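Alcohol dehydrogenase (Aeropyrum pernix, PDB 1H2B) probably catalyses the NAD-dependent oxidation of alcohols at a zinc-containing active site. Local coordinates at residues A19-Y24 against Y75-E80; V193-L198 against V214-V219. All blocks are in the same frame, centred on the assembly; numbering follows the deposited sequence.

Contact 1: A19-Y24 against Y75-E80. With ZN (zinc ion), chain J; OCA (octanoic acid (caprylic acid)), chain H.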
# COMPACT_ATOMS: atom_id res chain seq x y z
N ALA B 19 0.72 -29.41 32.70
CA ALA B 19 1.52 -30.28 31.82
C ALA B 19 2.83 -29.58 31.49
O ALA B 19 2.83 -28.51 30.85
CB ALA B 19 0.74 -30.61 30.55
N ARG B 20 3.95 -30.14 31.96
CA ARG B 20 5.23 -29.43 31.91
C ARG B 20 6.31 -30.17 31.19
O ARG B 20 6.42 -31.39 31.30
CB ARG B 20 5.71 -29.06 33.30
CG ARG B 20 4.59 -28.54 34.18
CD ARG B 20 5.11 -27.94 35.44
NE ARG B 20 5.47 -26.53 35.27
CZ ARG B 20 6.32 -25.88 36.05
NH1 ARG B 20 6.94 -26.50 37.07
NH2 ARG B 20 6.55 -24.61 35.82
N LEU B 21 7.10 -29.40 30.46
CA LEU B 21 8.27 -29.89 29.75
C LEU B 21 9.45 -29.85 30.72
O LEU B 21 9.88 -28.78 31.11
CB LEU B 21 8.57 -29.00 28.53
CG LEU B 21 9.60 -29.47 27.50
CD1 LEU B 21 9.43 -28.62 26.27
CD2 LEU B 21 11.04 -29.37 28.00
N HIS B 22 9.96 -31.03 31.08
CA HIS B 22 11.20 -31.16 31.87
C HIS B 22 12.38 -31.57 31.02
O HIS B 22 13.49 -31.12 31.26
CB HIS B 22 11.05 -32.21 32.96
CG HIS B 22 10.19 -31.79 34.11
ND1 HIS B 22 10.71 -31.45 35.34
CD2 HIS B 22 8.85 -31.67 34.22
CE1 HIS B 22 9.72 -31.15 36.16
NE2 HIS B 22 8.58 -31.26 35.50
N GLU B 23 12.14 -32.43 30.04
CA GLU B 23 13.18 -32.91 29.16
C GLU B 23 12.64 -33.02 27.75
O GLU B 23 11.51 -33.50 27.55
CB GLU B 23 13.66 -34.31 29.59
CG GLU B 23 13.78 -34.54 31.09
CD GLU B 23 13.79 -36.01 31.46
OE1 GLU B 23 12.86 -36.46 32.18
OE2 GLU B 23 14.73 -36.72 31.05
N TYR B 24 13.47 -32.64 26.79
CA TYR B 24 13.16 -32.77 25.37
C TYR B 24 13.08 -34.22 24.94
O TYR B 24 13.76 -35.08 25.53
CB TYR B 24 14.16 -31.99 24.54
CG TYR B 24 14.14 -30.51 24.86
CD1 TYR B 24 15.21 -29.88 25.48
CD2 TYR B 24 13.00 -29.74 24.57
CE1 TYR B 24 15.17 -28.51 25.78
CE2 TYR B 24 12.96 -28.41 24.87
CZ TYR B 24 14.02 -27.78 25.47
OH TYR B 24 13.95 -26.44 25.76
N TYR B 75 8.94 -25.94 32.40
CA TYR B 75 7.87 -24.96 32.23
C TYR B 75 6.64 -25.58 31.61
O TYR B 75 6.70 -26.61 30.92
CB TYR B 75 8.31 -23.74 31.43
CG TYR B 75 8.60 -23.93 29.95
CD1 TYR B 75 7.74 -23.41 28.97
CD2 TYR B 75 9.76 -24.58 29.53
CE1 TYR B 75 8.04 -23.53 27.61
CE2 TYR B 75 10.05 -24.71 28.19
CZ TYR B 75 9.19 -24.19 27.23
OH TYR B 75 9.54 -24.31 25.89
N THR B 76 5.51 -24.94 31.86
CA THR B 76 4.23 -25.44 31.42
C THR B 76 3.96 -24.96 29.99
O THR B 76 4.17 -23.79 29.68
CB THR B 76 3.18 -24.83 32.33
OG1 THR B 76 3.41 -25.31 33.66
CG2 THR B 76 1.77 -25.31 31.99
N LEU B 77 3.54 -25.89 29.15
CA LEU B 77 3.28 -25.50 27.75
C LEU B 77 1.85 -24.97 27.64
O LEU B 77 1.07 -25.00 28.60
CB LEU B 77 3.49 -26.68 26.79
CG LEU B 77 4.91 -27.24 26.60
CD1 LEU B 77 5.05 -27.92 25.20
CD2 LEU B 77 6.07 -26.37 26.96
N GLY B 78 1.52 -24.49 26.44
CA GLY B 78 0.13 -24.14 26.05
C GLY B 78 0.03 -22.65 25.74
O GLY B 78 0.03 -21.83 26.67
N HIS B 79 -0.10 -22.30 24.46
CA HIS B 79 -0.10 -20.87 24.08
C HIS B 79 -1.34 -20.46 23.28
O HIS B 79 -1.33 -19.39 22.63
CB HIS B 79 1.18 -20.52 23.28
CG HIS B 79 1.36 -21.38 22.07
ND1 HIS B 79 1.99 -22.61 22.12
CD2 HIS B 79 1.05 -21.17 20.76
CE1 HIS B 79 2.01 -23.13 20.90
NE2 HIS B 79 1.43 -22.29 20.06
N GLU B 80 -2.40 -21.22 23.40
CA GLU B 80 -3.61 -21.02 22.62
C GLU B 80 -4.78 -21.10 23.56
O GLU B 80 -5.49 -22.10 23.68
CB GLU B 80 -3.64 -22.05 21.46
CG GLU B 80 -4.81 -21.88 20.51
CD GLU B 80 -4.66 -22.80 19.32
OE1 GLU B 80 -5.19 -23.91 19.40
OE2 GLU B 80 -4.01 -22.40 18.33
ZN ZN J . 1.19 -22.39 18.01
C1 OCA H . 3.35 -20.46 17.58
C2 OCA H . 4.80 -20.16 17.17
C3 OCA H . 5.22 -18.76 17.65
C4 OCA H . 6.72 -18.50 17.64
C5 OCA H . 7.00 -17.16 18.31
C6 OCA H . 8.46 -16.74 18.12
C7 OCA H . 8.78 -15.36 18.67
C8 OCA H . 10.25 -15.05 18.44
O1 OCA H . 2.89 -21.63 17.44
O2 OCA H . 2.62 -19.56 18.02
O HOH W 1 11.95 -25.18 24.37

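Contact 2: V193-L198 against V214-V219. With NAJ (nicotinamide-adenine-dinucleotide (acidic form)), chain I.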
# COMPACT_ATOMS: atom_id res chain seq x y z
N VAL B 193 -1.67 -24.75 1.61
CA VAL B 193 -1.02 -26.05 1.71
C VAL B 193 -0.99 -26.47 3.16
O VAL B 193 -0.34 -25.81 3.98
CB VAL B 193 0.42 -25.95 1.16
CG1 VAL B 193 1.14 -27.30 1.33
CG2 VAL B 193 0.41 -25.47 -0.29
N GLY B 194 -1.71 -27.58 3.48
CA GLY B 194 -1.82 -28.05 4.84
C GLY B 194 -3.12 -27.63 5.44
O GLY B 194 -3.24 -26.48 5.87
N VAL B 195 -4.10 -28.54 5.44
CA VAL B 195 -5.44 -28.25 5.96
C VAL B 195 -5.48 -28.75 7.40
O VAL B 195 -6.29 -29.61 7.77
CB VAL B 195 -6.56 -28.86 5.07
CG1 VAL B 195 -7.97 -28.40 5.57
CG2 VAL B 195 -6.37 -28.48 3.62
N GLY B 196 -4.58 -28.16 8.19
CA GLY B 196 -4.40 -28.55 9.58
C GLY B 196 -5.09 -27.62 10.53
O GLY B 196 -6.10 -27.00 10.19
N GLY B 197 -4.56 -27.51 11.75
CA GLY B 197 -5.21 -26.63 12.72
C GLY B 197 -5.24 -25.19 12.22
O GLY B 197 -6.27 -24.53 12.28
N LEU B 198 -4.10 -24.70 11.70
CA LEU B 198 -4.09 -23.39 11.09
C LEU B 198 -4.77 -23.42 9.69
O LEU B 198 -5.59 -22.54 9.37
CB LEU B 198 -2.65 -22.91 10.90
CG LEU B 198 -2.06 -22.21 12.09
CD1 LEU B 198 -1.78 -23.17 13.24
CD2 LEU B 198 -0.80 -21.49 11.61
N VAL B 214 -9.62 -20.98 -4.57
CA VAL B 214 -8.86 -21.60 -3.48
C VAL B 214 -8.56 -23.06 -3.82
O VAL B 214 -9.47 -23.87 -4.05
CB VAL B 214 -9.64 -21.53 -2.18
CG1 VAL B 214 -8.86 -22.25 -1.07
CG2 VAL B 214 -9.88 -20.06 -1.81
N ILE B 215 -7.27 -23.41 -3.89
CA ILE B 215 -6.84 -24.81 -4.12
C ILE B 215 -6.21 -25.29 -2.80
O ILE B 215 -5.20 -24.69 -2.34
CB ILE B 215 -5.79 -24.90 -5.25
CG1 ILE B 215 -6.33 -24.28 -6.57
CG2 ILE B 215 -5.35 -26.38 -5.45
CD1 ILE B 215 -5.25 -24.07 -7.62
N ALA B 216 -6.78 -26.31 -2.15
CA ALA B 216 -6.24 -26.75 -0.84
C ALA B 216 -5.49 -28.05 -1.05
O ALA B 216 -6.00 -28.97 -1.75
CB ALA B 216 -7.35 -26.96 0.18
N LEU B 217 -4.31 -28.16 -0.42
CA LEU B 217 -3.47 -29.37 -0.52
C LEU B 217 -3.33 -30.03 0.82
O LEU B 217 -3.14 -29.36 1.84
CB LEU B 217 -2.06 -28.97 -0.98
CG LEU B 217 -1.90 -28.87 -2.51
CD1 LEU B 217 -2.77 -27.80 -3.10
CD2 LEU B 217 -0.45 -28.58 -2.89
N ASP B 218 -3.43 -31.36 0.82
CA ASP B 218 -3.09 -32.13 2.03
C ASP B 218 -2.76 -33.52 1.59
O ASP B 218 -2.73 -33.79 0.41
CB ASP B 218 -4.24 -32.10 3.05
CG ASP B 218 -3.75 -32.23 4.46
OD1 ASP B 218 -3.76 -31.24 5.24
OD2 ASP B 218 -3.26 -33.33 4.89
N VAL B 219 -2.51 -34.39 2.56
CA VAL B 219 -2.07 -35.75 2.27
C VAL B 219 -2.95 -36.79 2.92
O VAL B 219 -2.60 -38.00 2.91
CB VAL B 219 -0.62 -35.94 2.73
CG1 VAL B 219 0.33 -35.11 1.81
CG2 VAL B 219 -0.43 -35.59 4.26
PA NAJ I . -1.11 -29.52 11.97
O1A NAJ I . -0.30 -30.72 12.36
O2A NAJ I . -2.52 -29.34 12.55
O5B NAJ I . -1.38 -29.46 10.40
C5B NAJ I . -0.38 -29.82 9.43
C4B NAJ I . -1.19 -30.25 8.22
O4B NAJ I . -0.25 -30.44 7.14
C3B NAJ I . -1.98 -31.55 8.43
O3B NAJ I . -3.34 -31.41 7.99
C2B NAJ I . -1.15 -32.48 7.56
O2B NAJ I . -1.87 -33.62 7.07
C1B NAJ I . -0.66 -31.58 6.41
N9A NAJ I . 0.50 -32.09 5.69
C8A NAJ I . 1.59 -32.85 6.13
N7A NAJ I . 2.45 -33.05 5.09
C5A NAJ I . 1.93 -32.43 4.00
C6A NAJ I . 2.34 -32.30 2.70
N6A NAJ I . 3.46 -32.87 2.23
N1A NAJ I . 1.59 -31.54 1.84
C2A NAJ I . 0.39 -30.96 2.23
N3A NAJ I . -0.02 -31.12 3.50
C4A NAJ I . 0.73 -31.85 4.37
O3 NAJ I . -0.19 -28.25 12.29
PN NAJ I . -0.63 -26.78 12.78
O1N NAJ I . -0.73 -26.73 14.23
O2N NAJ I . -1.75 -26.30 11.94
O5D NAJ I . 0.74 -25.99 12.45
C5D NAJ I . 1.11 -25.84 11.08
C4D NAJ I . 2.54 -25.34 11.00
O4D NAJ I . 2.54 -23.96 11.39
C3D NAJ I . 3.50 -26.03 11.96
O3D NAJ I . 4.82 -25.97 11.39
C2D NAJ I . 3.45 -25.13 13.20
O2D NAJ I . 4.54 -25.23 14.07
C1D NAJ I . 3.41 -23.77 12.48
N1N NAJ I . 2.99 -22.59 13.24
C2N NAJ I . 3.48 -21.39 12.80
C3N NAJ I . 3.08 -20.22 13.42
C7N NAJ I . 3.66 -18.92 12.97
O7N NAJ I . 3.28 -17.85 13.69
N7N NAJ I . 4.45 -18.75 11.90
C4N NAJ I . 2.14 -20.21 14.50
C5N NAJ I . 1.54 -21.47 14.79
C6N NAJ I . 1.99 -22.63 14.19

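Contact 1: A19-Y24 against Y75-E80
Arg20 and Thr76 face each other as a non-hydrogen-bonded antiparallel pair, and their side chains add a bond of their own: Arg20 NE donates to Thr76 OG1 at 2.9 Å, tilted 18° out of the guanidinium plane. A bend at chi3 (86°) folds the arginine chain over toward the threonine hydroxyl. Leu21 and Tyr75 form the neighbouring hydrogen-bonded pair, with Leu21 N to Tyr75 O at 2.9 Å and a longer return bond from Tyr75 N to Leu21 O at 3.3 Å. Beyond Thr76, Leu77 N adds a bond to Ala19 O (3.2 Å). On the face shared by Leu21 and Tyr75, Leu77 CD2 packs against Leu21 CB at 4.0 Å, while one water joins the hydroxyls of Tyr24 and Tyr75.

Further out, Asp134 ties the pair together from a loop, forming a salt bridge with Arg20 NH2 and accepting from Thr76 N. The chain then runs through Gly78 to His79, whose NE2 binds zinc at 2.1 Å; O1 of the bound octanoic acid is a further ligand, and Cys54 and Asp168 complete the site. A short antiparallel pairing that leads into a metal ligand thus links the N-terminal strand to the zinc site of the GroES-like catalytic domain.

Contact 2: V193-L198 against V214-V219
The carboxylate of Asp218 meets Val195 and the cofactor together: OD1 receives Val195 N on its anti lone pair at 2.7 Å, and OD2 is met on its anti side by Val219 N, 26° out of the carboxylate plane. Each oxygen also takes one adenosine ribose hydroxyl, O3B on OD1 at 2.8 Å and O2B on OD2 at 2.6 Å. The adenine lies between two valines, Val219 CG1 over C6A (3.6 Å) and Val193 CG1 approaching C2A from the opposite side.

This is the first beta-alpha-beta unit of a Rossmann fold, with an acidic residue ending the second strand, as is usual in NAD-preferring dehydrogenases. Val193 and Leu217 pair in parallel, and Gly194 N donates to Leu217 O at 2.8 Å. With CG roughly anti to the backbone N (chi1 -151°), the Asp218 carboxylate reaches back to the glycine-rich turn. Putting an alanine at Asp218 would probably leave both ribose hydroxyls and Val195 N without their acceptor and the turn less firmly placed. Past the turn's first glycine, Val195 CG2 packs against Ala216 CB (3.9 Å). Lacking a side chain, Gly196 lets its CA come close to O5B. At the start of helix 197-209, Gly197 N donates to the cofactor's phosphate oxygen O2A. The amide of Leu198 serves the other phosphate, its N lying 2.9 Å from cofactor O2N in a nearly straight bond of 176°.

How the contacts relate
The two contacts follow one another along the chain, contact 1 closing before contact 2 opens, and they belong to separate sheets: a small antiparallel one holding strands 17-21 and 75-76, and the six-stranded parallel sheet of the nucleotide-binding domain. Their centres lie 27 Å apart and their nearest atoms about 6 Å, without touching. What connects them is the cofactor, held at its adenosine and phosphate end by contact 2, with its nicotinamide extending toward the zinc bound by His79 of contact 1. Arg354 adds a second bridge, pairing with Glu80 and hydrogen-bonding the dinucleotide. This family's principle is simple: the catalytic domain supplies metal, the Rossmann domain most of the coenzyme site, the active site between.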